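Local coordinates for protein cellulase (Bacteroides salanitronis, PDB 6WQY) that probably hydrolyses internal beta-1,4-glucosidic bonds of cellulose as a broad-specificity endoglucanase, with this chain supplying the glycoside hydrolase family 5 catalytic domain, at residues A[113-118]-A[165-170]; A[199-204]-A[237-242]; A[216-221]-A[245-250]. One frame throughout, in Å; residues are numbered along the deposited sequence.

All three contacts lie in the family 5 barrel of eight parallel strands. Contact 1 pairs strands 114-118 and 167-170, and contact 3 pairs 219-222 and 246-251. Their centres are about 10 Å apart because 167-170 and 219-222 are neighbours in the same sheet. Contact 2 lies on the outer layer, where helix 191-209 meets the loop leading into strand 246-251; its centre is about 9 Å from that of contact 3 and 17 Å from that of contact 1. Along the chain contact 1 closes first, whereas contacts 2 and 3 interleave. A Phe169-Gly220 backbone bond links the two strand pairs, and helix 191-209 packs outside them.

Contact 1: residues A[113-118]-A[165-170]; sequences LNAIIN and NFLVFE
Asn118 and Glu170 lie alongside each other, pointing the same way, and Asn118 ND2 donates to Glu170 OE2 at 3.0 Å. The N-H points fairly straight (163°) and close to the plane of its own amide, but it meets OE2 on the anti side and well out of the carboxylate plane; the two flat groups are turned 60° against each other. Asn118 OD1 accepts Val79 N, and ND2 has a second partner in His120. The Glu170 chain, with CG anti to the backbone N (chi1 173°) and extended beyond, carries the carboxylate there. OE2 also forms a salt bridge with Arg76, and OE1 is hydrogen-bonded to Tyr306. Replacing Glu170 by an alanine would probably cost Asn118 ND2 one of its acceptors and leave Arg76 without its carboxylate mate. The same face is close-packed further back: Ile116 CG2 comes within 3.6 Å of Glu170 CB, and Ile116 CG1 runs beside Val168 CB at 3.9 Å. These are adjacent parallel strands of the (beta/alpha)8 barrel, knit by four backbone bonds, from Ala115 N to Phe166 O (2.8 Å) up to Glu170 N to Ile117 O (2.9 Å). On the opposite face, covered by helices 95-110 and 139-159 and so no solvent side, the side chains approach slightly less closely. There Ala115 CB stands 4.0 Å from Leu167 CD1, and Ile117, whose CG1 sits between the backbone N and the carbonyl carbon, lays CG1 beside Phe169 CD1 at 3.9 Å. Near Asn114 the Phe166 ring brings CD2 close to Leu113 O, while Asn114 OD1 passes Phe166 CB with amide and ring nearly coplanar; that amide's strongest bond is to Gln17.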
loop_
_atom_site.group_PDB
_atom_site.type_symbol
_atom_site.label_atom_id
_atom_site.label_comp_id
_atom_site.label_asym_id
_atom_site.label_seq_id
_atom_site.Cartn_x
_atom_site.Cartn_y
_atom_site.Cartn_z
ATOM N N LEU A 113 3.069 -15.537 5.099
ATOM C CA LEU A 113 2.748 -14.121 5.126
ATOM C C LEU A 113 1.450 -13.864 4.375
ATOM O O LEU A 113 1.112 -14.572 3.418
ATOM C CB LEU A 113 3.878 -13.331 4.467
ATOM C CG LEU A 113 5.244 -13.458 5.139
ATOM C CD1 LEU A 113 6.359 -13.038 4.207
ATOM C CD2 LEU A 113 5.275 -12.624 6.413
ATOM N N ASN A 114 0.726 -12.827 4.794
ATOM C CA ASN A 114 -0.333 -12.289 3.953
ATOM C C ASN A 114 0.306 -11.483 2.822
ATOM O O ASN A 114 1.458 -11.056 2.931
ATOM C CB ASN A 114 -1.264 -11.380 4.739
ATOM C CG ASN A 114 -1.883 -12.062 5.926
ATOM O OD1 ASN A 114 -2.395 -13.175 5.836
ATOM N ND2 ASN A 114 -1.850 -11.373 7.061
ATOM N N ALA A 115 -0.436 -11.266 1.738
ATOM C CA ALA A 115 0.084 -10.566 0.570
ATOM C C ALA A 115 -0.978 -9.665 -0.024
ATOM O O ALA A 115 -2.149 -10.050 -0.089
ATOM C CB ALA A 115 0.548 -11.565 -0.495
ATOM N N ILE A 116 -0.561 -8.490 -0.497
ATOM C CA ILE A 116 -1.428 -7.582 -1.242
ATOM C C ILE A 116 -0.804 -7.400 -2.619
ATOM O O ILE A 116 0.393 -7.130 -2.705
ATOM C CB ILE A 116 -1.536 -6.204 -0.560
ATOM C CG1 ILE A 116 -2.025 -6.322 0.887
ATOM C CG2 ILE A 116 -2.451 -5.286 -1.378
ATOM C CD1 ILE A 116 -2.061 -4.997 1.626
ATOM N N ILE A 117 -1.596 -7.509 -3.692
ATOM C CA ILE A 117 -1.142 -7.129 -5.033
ATOM C C ILE A 117 -2.065 -6.022 -5.541
ATOM O O ILE A 117 -3.224 -5.926 -5.135
ATOM C CB ILE A 117 -1.096 -8.310 -6.022
ATOM C CG1 ILE A 117 -2.446 -9.012 -6.155
ATOM C CG2 ILE A 117 0.005 -9.289 -5.612
ATOM C CD1 ILE A 117 -2.480 -10.099 -7.210
ATOM N N ASN A 118 -1.556 -5.203 -6.466
ATOM C CA ASN A 118 -2.322 -4.047 -6.926
ATOM C C ASN A 118 -2.037 -3.766 -8.405
ATOM O O ASN A 118 -1.400 -4.548 -9.115
ATOM C CB ASN A 118 -2.055 -2.817 -6.034
ATOM C CG ASN A 118 -0.705 -2.172 -6.305
ATOM O OD1 ASN A 118 0.074 -2.663 -7.129
ATOM N ND2 ASN A 118 -0.425 -1.086 -5.610
ATOM N N ASN A 165 -7.584 -16.424 1.784
ATOM C CA ASN A 165 -7.673 -15.032 2.193
ATOM C C ASN A 165 -6.370 -14.475 2.758
ATOM O O ASN A 165 -6.359 -13.309 3.188
ATOM C CB ASN A 165 -8.851 -14.809 3.142
ATOM C CG ASN A 165 -10.168 -14.617 2.393
ATOM O OD1 ASN A 165 -10.204 -14.589 1.153
ATOM N ND2 ASN A 165 -11.253 -14.440 3.141
ATOM N N PHE A 166 -5.249 -15.203 2.676
ATOM C CA PHE A 166 -3.956 -14.547 2.860
ATOM C C PHE A 166 -3.744 -13.478 1.796
ATOM O O PHE A 166 -2.963 -12.541 2.012
ATOM C CB PHE A 166 -2.785 -15.546 2.841
ATOM C CG PHE A 166 -2.310 -15.931 1.464
ATOM C CD1 PHE A 166 -2.923 -16.946 0.752
ATOM C CD2 PHE A 166 -1.246 -15.260 0.870
ATOM C CE1 PHE A 166 -2.506 -17.284 -0.515
ATOM C CE2 PHE A 166 -0.834 -15.590 -0.400
ATOM C CZ PHE A 166 -1.465 -16.611 -1.098
ATOM N N LEU A 167 -4.385 -13.629 0.627
ATOM C CA LEU A 167 -4.141 -12.776 -0.530
ATOM C C LEU A 167 -5.248 -11.743 -0.654
ATOM O O LEU A 167 -6.438 -12.084 -0.733
ATOM C CB LEU A 167 -4.044 -13.625 -1.791
ATOM C CG LEU A 167 -3.811 -12.841 -3.086
ATOM C CD1 LEU A 167 -2.509 -12.045 -3.073
ATOM C CD2 LEU A 167 -3.820 -13.823 -4.267
ATOM N N VAL A 168 -4.822 -10.480 -0.688
ATOM C CA VAL A 168 -5.669 -9.299 -0.825
ATOM C C VAL A 168 -5.405 -8.666 -2.186
ATOM O O VAL A 168 -4.256 -8.608 -2.635
ATOM C CB VAL A 168 -5.298 -8.292 0.286
ATOM C CG1 VAL A 168 -6.015 -6.956 0.124
ATOM C CG2 VAL A 168 -5.551 -8.875 1.662
ATOM N N PHE A 169 -6.465 -8.174 -2.835
ATOM C CA PHE A 169 -6.319 -7.356 -4.039
ATOM C C PHE A 169 -6.595 -5.895 -3.671
ATOM O O PHE A 169 -7.629 -5.611 -3.056
ATOM C CB PHE A 169 -7.331 -7.754 -5.127
ATOM C CG PHE A 169 -7.277 -9.202 -5.575
ATOM C CD1 PHE A 169 -6.144 -9.994 -5.471
ATOM C CD2 PHE A 169 -8.423 -9.747 -6.134
ATOM C CE1 PHE A 169 -6.163 -11.311 -5.911
ATOM C CE2 PHE A 169 -8.446 -11.057 -6.572
ATOM C CZ PHE A 169 -7.316 -11.842 -6.468
ATOM N N GLU A 170 -5.708 -4.984 -4.088
ATOM C CA GLU A 170 -5.854 -3.539 -3.900
ATOM C C GLU A 170 -6.054 -2.909 -5.278
ATOM O O GLU A 170 -5.226 -3.088 -6.166
ATOM C CB GLU A 170 -4.597 -2.998 -3.223
ATOM C CG GLU A 170 -4.525 -1.494 -3.115
ATOM C CD GLU A 170 -3.172 -1.049 -2.604
ATOM O OE1 GLU A 170 -2.892 -1.250 -1.378
ATOM O OE2 GLU A 170 -2.369 -0.535 -3.407
#

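Contact 2: residues A[199-204]-A[237-242]; sequences WNQVFV and LPQDVV
Gln201 reaches out from helix 191-209 and uses both ends of its carboxamide on the backbone of one loop residue, Gln239. Gln201 NE2 gives a hydrogen bond to Gln239 O at 2.9 Å, nearly straight (174°) and in the plane of its own amide, though tilted from the plane of the carbonyl it meets. In return Gln239 N donates to Gln201 OE1 at 2.8 Å, landing on a lone pair in the carbonyl plane but with a more bent N-H (142°). The chain gets there by leaving the helix with CG anti to the backbone N (chi1 -173°) and then bending at chi2, so the amide comes alongside the extended loop. Asp205, one turn further along the helix, takes a second bond from NE2. Next to the amide lies Pro238, its CB 3.5 Å from Gln201 OE1. Pro238 directs its CB toward the helix, and its ring touches two more residues there: CG is 4.0 Å from Asn200 CB, and CB lies 4.0 Å from Val204 CG2, the two side chains crossing at about a right angle. Val204 CG1 also touches the carboxylate of Asp240, 3.7 Å from OD1. That carboxylate is itself occupied: OD1 accepts the N-H of Val241 within the loop, and OD2 forms a salt bridge with Arg208 of the same helix. Leu246, at the start of the next barrel strand, packs against both Val204 and Pro238. The paired bonds use only main-chain atoms of Gln239, whose own exposed side chain leads away; the helix therefore fixes the path of the loop through its backbone, with Pro238 packed against Asn200 and Val204 beside the amide.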
loop_
_atom_site.group_PDB
_atom_site.type_symbol
_atom_site.label_atom_id
_atom_site.label_comp_id
_atom_site.label_asym_id
_atom_site.label_seq_id
_atom_site.Cartn_x
_atom_site.Cartn_y
_atom_site.Cartn_z
ATOM N N TRP A 199 -14.561 3.941 -10.147
ATOM C CA TRP A 199 -13.547 2.961 -10.512
ATOM C C TRP A 199 -13.406 1.886 -9.448
ATOM O O TRP A 199 -13.271 0.693 -9.768
ATOM C CB TRP A 199 -12.203 3.651 -10.706
ATOM C CG TRP A 199 -12.091 4.522 -11.922
ATOM C CD1 TRP A 199 -13.013 4.723 -12.898
ATOM C CD2 TRP A 199 -10.953 5.309 -12.271
ATOM N NE1 TRP A 199 -12.499 5.588 -13.850
ATOM C CE2 TRP A 199 -11.238 5.967 -13.473
ATOM C CE3 TRP A 199 -9.713 5.512 -11.669
ATOM C CZ2 TRP A 199 -10.316 6.820 -14.091
ATOM C CZ3 TRP A 199 -8.808 6.357 -12.273
ATOM C CH2 TRP A 199 -9.109 6.988 -13.472
ATOM N N ASN A 200 -13.425 2.282 -8.171
ATOM C CA ASN A 200 -13.339 1.284 -7.117
ATOM C C ASN A 200 -14.522 0.327 -7.180
ATOM O O ASN A 200 -14.367 -0.879 -6.934
ATOM C CB ASN A 200 -13.241 1.949 -5.749
ATOM C CG ASN A 200 -11.848 2.483 -5.455
ATOM O OD1 ASN A 200 -10.850 1.994 -5.997
ATOM N ND2 ASN A 200 -11.776 3.470 -4.566
ATOM N N GLN A 201 -15.710 0.846 -7.498
ATOM C CA GLN A 201 -16.878 -0.023 -7.638
ATOM C C GLN A 201 -16.709 -1.000 -8.799
ATOM O O GLN A 201 -17.081 -2.177 -8.692
ATOM C CB GLN A 201 -18.142 0.813 -7.836
ATOM C CG GLN A 201 -19.422 -0.015 -7.827
ATOM C CD GLN A 201 -19.720 -0.548 -6.447
ATOM O OE1 GLN A 201 -20.081 0.210 -5.549
ATOM N NE2 GLN A 201 -19.538 -1.846 -6.249
ATOM N N VAL A 202 -16.166 -0.529 -9.923
ATOM C CA VAL A 202 -15.901 -1.406 -11.065
ATOM C C VAL A 202 -14.965 -2.541 -10.676
ATOM O O VAL A 202 -15.181 -3.700 -11.055
ATOM C CB VAL A 202 -15.350 -0.580 -12.245
ATOM C CG1 VAL A 202 -14.754 -1.485 -13.315
ATOM C CG2 VAL A 202 -16.438 0.313 -12.834
ATOM N N PHE A 203 -13.900 -2.215 -9.941
ATOM C CA PHE A 203 -12.964 -3.222 -9.443
ATOM C C PHE A 203 -13.660 -4.240 -8.559
ATOM O O PHE A 203 -13.524 -5.452 -8.777
ATOM C CB PHE A 203 -11.837 -2.502 -8.684
ATOM C CG PHE A 203 -11.141 -3.325 -7.633
ATOM C CD1 PHE A 203 -10.199 -4.291 -7.966
ATOM C CD2 PHE A 203 -11.403 -3.100 -6.299
ATOM C CE1 PHE A 203 -9.546 -5.015 -6.976
ATOM C CE2 PHE A 203 -10.751 -3.825 -5.314
ATOM C CZ PHE A 203 -9.809 -4.771 -5.662
ATOM N N VAL A 204 -14.408 -3.778 -7.554
ATOM C CA VAL A 204 -15.081 -4.724 -6.665
ATOM C C VAL A 204 -15.995 -5.638 -7.470
ATOM O O VAL A 204 -15.964 -6.869 -7.328
ATOM C CB VAL A 204 -15.853 -3.981 -5.561
ATOM C CG1 VAL A 204 -16.705 -4.953 -4.746
ATOM C CG2 VAL A 204 -14.916 -3.215 -4.645
ATOM N N LEU A 237 -17.550 4.180 0.264
ATOM C CA LEU A 237 -17.327 2.737 0.284
ATOM C C LEU A 237 -18.157 2.078 -0.808
ATOM O O LEU A 237 -19.361 2.313 -0.876
ATOM C CB LEU A 237 -17.736 2.182 1.642
ATOM C CG LEU A 237 -17.281 0.757 1.944
ATOM C CD1 LEU A 237 -15.775 0.667 2.081
ATOM C CD2 LEU A 237 -17.970 0.245 3.214
ATOM N N PRO A 238 -17.560 1.251 -1.667
ATOM C CA PRO A 238 -18.351 0.571 -2.694
ATOM C C PRO A 238 -19.391 -0.343 -2.077
ATOM O O PRO A 238 -19.220 -0.847 -0.955
ATOM C CB PRO A 238 -17.314 -0.258 -3.460
ATOM C CG PRO A 238 -16.036 0.499 -3.269
ATOM C CD PRO A 238 -16.110 1.030 -1.858
ATOM N N GLN A 239 -20.456 -0.583 -2.839
ATOM C CA GLN A 239 -21.387 -1.658 -2.521
ATOM C C GLN A 239 -20.715 -3.003 -2.758
ATOM O O GLN A 239 -19.863 -3.151 -3.635
ATOM C CB GLN A 239 -22.608 -1.554 -3.424
ATOM C CG GLN A 239 -23.359 -0.244 -3.301
ATOM C CD GLN A 239 -23.862 0.007 -1.898
ATOM O OE1 GLN A 239 -24.674 -0.754 -1.369
ATOM N NE2 GLN A 239 -23.379 1.078 -1.282
ATOM N N ASP A 240 -21.091 -3.997 -1.963
ATOM C CA ASP A 240 -20.475 -5.313 -2.041
ATOM C C ASP A 240 -21.532 -6.373 -1.782
ATOM O O ASP A 240 -22.603 -6.096 -1.242
ATOM C CB ASP A 240 -19.308 -5.403 -1.044
ATOM C CG ASP A 240 -18.258 -6.436 -1.424
ATOM O OD1 ASP A 240 -18.457 -7.192 -2.410
ATOM O OD2 ASP A 240 -17.231 -6.474 -0.713
ATOM N N VAL A 241 -21.224 -7.595 -2.225
ATOM C CA VAL A 241 -22.118 -8.738 -2.059
ATOM C C VAL A 241 -21.903 -9.476 -0.744
ATOM O O VAL A 241 -22.662 -10.406 -0.430
ATOM C CB VAL A 241 -21.923 -9.750 -3.209
ATOM C CG1 VAL A 241 -22.229 -9.094 -4.547
ATOM C CG2 VAL A 241 -20.500 -10.308 -3.205
ATOM N N VAL A 242 -20.877 -9.117 0.011
ATOM C CA VAL A 242 -20.532 -9.685 1.301
ATOM C C VAL A 242 -20.211 -8.496 2.190
ATOM O O VAL A 242 -19.882 -7.413 1.707
ATOM C CB VAL A 242 -19.315 -10.626 1.153
ATOM C CG1 VAL A 242 -18.134 -9.880 0.521
ATOM C CG2 VAL A 242 -18.930 -11.237 2.487
#

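Contact 3: residues A[216-221]-A[245-250]; sequences TRYLGV and RLMVAV
Arg245 lies flat over the ring of Tyr218. Its CD sits 3.4 Å from the ring centroid, only 6° off the normal, a CH-pi contact over the centre of the face, while the guanidinium is turned just 11° from the ring plane. Tyr218 OH consequently comes beneath the middle of the guanidinium, 3.2 Å from Arg245 CZ; it makes its hydrogen bond with Gly21 O. The torsions make this possible: Arg245 CG stands anti to the carbonyl carbon, and the chain bends at chi2 (-68°), laying CD over the tyrosine. At the guanidinium edge, near its plane, Thr216 O receives a weak bond from Arg245 NE (3.3 Å), and Arg245 NH2 reaches a salt bridge with Glu22. Beyond this stacked pair the strands run parallel. Leu219 N bonds Arg245 O, Met247 N bonds Leu219 O at 2.8 Å, and Val221 N bonds Met247 O; Ala249 N meets Val221 O from above the carbonyl plane, at 3.0 Å. Leu219 and Leu246 share one face of the sheet and cross at a slant, Leu219 CB lying 3.9 Å from Leu246 CD2. On the other face Met247, extended at chi2 but bent at chi3, swings CE back to Tyr218 CB, 4.3 Å away. The pairing forms the two strands of a beta-alpha-beta crossover through helix 228-234. Strand 167-170 flanks it on one side, with Gly220 bonded to Phe169, and strand 305-310 on the other through Val248 and Tyr306, while helix 191-209 covers Leu219 and Val221 from outside the barrel.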
loop_
_atom_site.group_PDB
_atom_site.type_symbol
_atom_site.label_atom_id
_atom_site.label_comp_id
_atom_site.label_asym_id
_atom_site.label_seq_id
_atom_site.Cartn_x
_atom_site.Cartn_y
_atom_site.Cartn_z
ATOM N N THR A 216 -15.386 -13.681 -1.398
ATOM C CA THR A 216 -15.221 -13.359 0.015
ATOM C C THR A 216 -13.814 -12.874 0.351
ATOM O O THR A 216 -13.475 -12.768 1.535
ATOM C CB THR A 216 -15.595 -14.566 0.894
ATOM O OG1 THR A 216 -14.933 -15.742 0.418
ATOM C CG2 THR A 216 -17.098 -14.812 0.863
ATOM N N ARG A 217 -13.000 -12.582 -0.654
ATOM C CA ARG A 217 -11.642 -12.088 -0.452
ATOM C C ARG A 217 -11.670 -10.661 0.086
ATOM O O ARG A 217 -12.524 -9.859 -0.284
ATOM C CB ARG A 217 -10.911 -12.102 -1.799
ATOM C CG ARG A 217 -9.424 -11.790 -1.710
ATOM C CD ARG A 217 -8.704 -11.914 -3.041
ATOM N NE ARG A 217 -8.929 -13.189 -3.692
ATOM C CZ ARG A 217 -8.428 -14.350 -3.284
ATOM N NH1 ARG A 217 -7.631 -14.406 -2.227
ATOM N NH2 ARG A 217 -8.736 -15.465 -3.940
ATOM N N TYR A 218 -10.708 -10.328 0.965
ATOM C CA TYR A 218 -10.543 -8.941 1.395
ATOM C C TYR A 218 -9.916 -8.132 0.265
ATOM O O TYR A 218 -8.964 -8.578 -0.391
ATOM C CB TYR A 218 -9.663 -8.841 2.646
ATOM C CG TYR A 218 -10.263 -9.473 3.883
ATOM C CD1 TYR A 218 -10.224 -10.835 4.069
ATOM C CD2 TYR A 218 -10.886 -8.698 4.860
ATOM C CE1 TYR A 218 -10.774 -11.421 5.197
ATOM C CE2 TYR A 218 -11.449 -9.276 5.980
ATOM C CZ TYR A 218 -11.382 -10.636 6.154
ATOM O OH TYR A 218 -11.929 -11.242 7.260
ATOM N N LEU A 219 -10.469 -6.946 0.035
ATOM C CA LEU A 219 -10.018 -6.054 -1.018
ATOM C C LEU A 219 -9.687 -4.690 -0.429
ATOM O O LEU A 219 -10.340 -4.235 0.521
ATOM C CB LEU A 219 -11.093 -5.869 -2.090
ATOM C CG LEU A 219 -11.740 -7.147 -2.621
ATOM C CD1 LEU A 219 -12.830 -6.796 -3.627
ATOM C CD2 LEU A 219 -10.726 -8.089 -3.240
ATOM N N GLY A 220 -8.682 -4.029 -1.010
ATOM C CA GLY A 220 -8.325 -2.665 -0.645
ATOM C C GLY A 220 -8.773 -1.688 -1.721
ATOM O O GLY A 220 -8.627 -1.961 -2.910
ATOM N N VAL A 221 -9.304 -0.551 -1.285
ATOM C CA VAL A 221 -9.786 0.501 -2.178
ATOM C C VAL A 221 -9.297 1.850 -1.667
ATOM O O VAL A 221 -9.499 2.166 -0.486
ATOM C CB VAL A 221 -11.320 0.458 -2.336
ATOM C CG1 VAL A 221 -11.713 -0.672 -3.277
ATOM C CG2 VAL A 221 -12.020 0.299 -0.989
ATOM N N ARG A 245 -15.548 -6.847 3.872
ATOM C CA ARG A 245 -14.435 -7.338 3.072
ATOM C C ARG A 245 -13.821 -6.247 2.211
ATOM O O ARG A 245 -13.042 -6.565 1.301
ATOM C CB ARG A 245 -14.834 -8.536 2.210
ATOM C CG ARG A 245 -15.177 -9.796 3.004
ATOM C CD ARG A 245 -13.962 -10.379 3.695
ATOM N NE ARG A 245 -14.289 -11.564 4.477
ATOM C CZ ARG A 245 -14.744 -11.533 5.726
ATOM N NH1 ARG A 245 -14.936 -10.368 6.350
ATOM N NH2 ARG A 245 -15.015 -12.663 6.364
ATOM N N LEU A 246 -14.129 -4.979 2.476
ATOM C CA LEU A 246 -13.510 -3.851 1.797
ATOM C C LEU A 246 -12.776 -3.003 2.821
ATOM O O LEU A 246 -13.354 -2.603 3.837
ATOM C CB LEU A 246 -14.533 -2.982 1.071
ATOM C CG LEU A 246 -15.354 -3.685 0.004
ATOM C CD1 LEU A 246 -16.298 -2.680 -0.646
ATOM C CD2 LEU A 246 -14.504 -4.384 -1.039
ATOM N N MET A 247 -11.504 -2.715 2.538
ATOM C CA MET A 247 -10.640 -1.963 3.442
ATOM C C MET A 247 -10.180 -0.685 2.752
ATOM O O MET A 247 -9.755 -0.731 1.592
ATOM C CB MET A 247 -9.406 -2.792 3.849
ATOM C CG MET A 247 -9.717 -4.219 4.284
ATOM S SD MET A 247 -8.304 -5.143 4.867
ATOM C CE MET A 247 -7.342 -5.270 3.367
ATOM N N VAL A 248 -10.270 0.441 3.450
ATOM C CA VAL A 248 -9.838 1.725 2.900
ATOM C C VAL A 248 -8.323 1.824 2.990
ATOM O O VAL A 248 -7.743 1.701 4.072
ATOM C CB VAL A 248 -10.490 2.883 3.658
ATOM C CG1 VAL A 248 -10.125 4.219 3.034
ATOM C CG2 VAL A 248 -12.011 2.711 3.710
ATOM N N ALA A 249 -7.678 2.077 1.859
ATOM C CA ALA A 249 -6.230 2.211 1.791
ATOM C C ALA A 249 -5.833 3.679 1.816
ATOM O O ALA A 249 -6.333 4.459 1.010
ATOM C CB ALA A 249 -5.714 1.582 0.492
ATOM N N VAL A 250 -4.909 4.049 2.724
ATOM C CA VAL A 250 -4.293 5.372 2.734
ATOM C C VAL A 250 -2.780 5.200 2.803
ATOM O O VAL A 250 -2.270 4.159 3.206
ATOM C CB VAL A 250 -4.791 6.269 3.884
ATOM C CG1 VAL A 250 -6.275 6.558 3.733
ATOM C CG2 VAL A 250 -4.482 5.667 5.232
#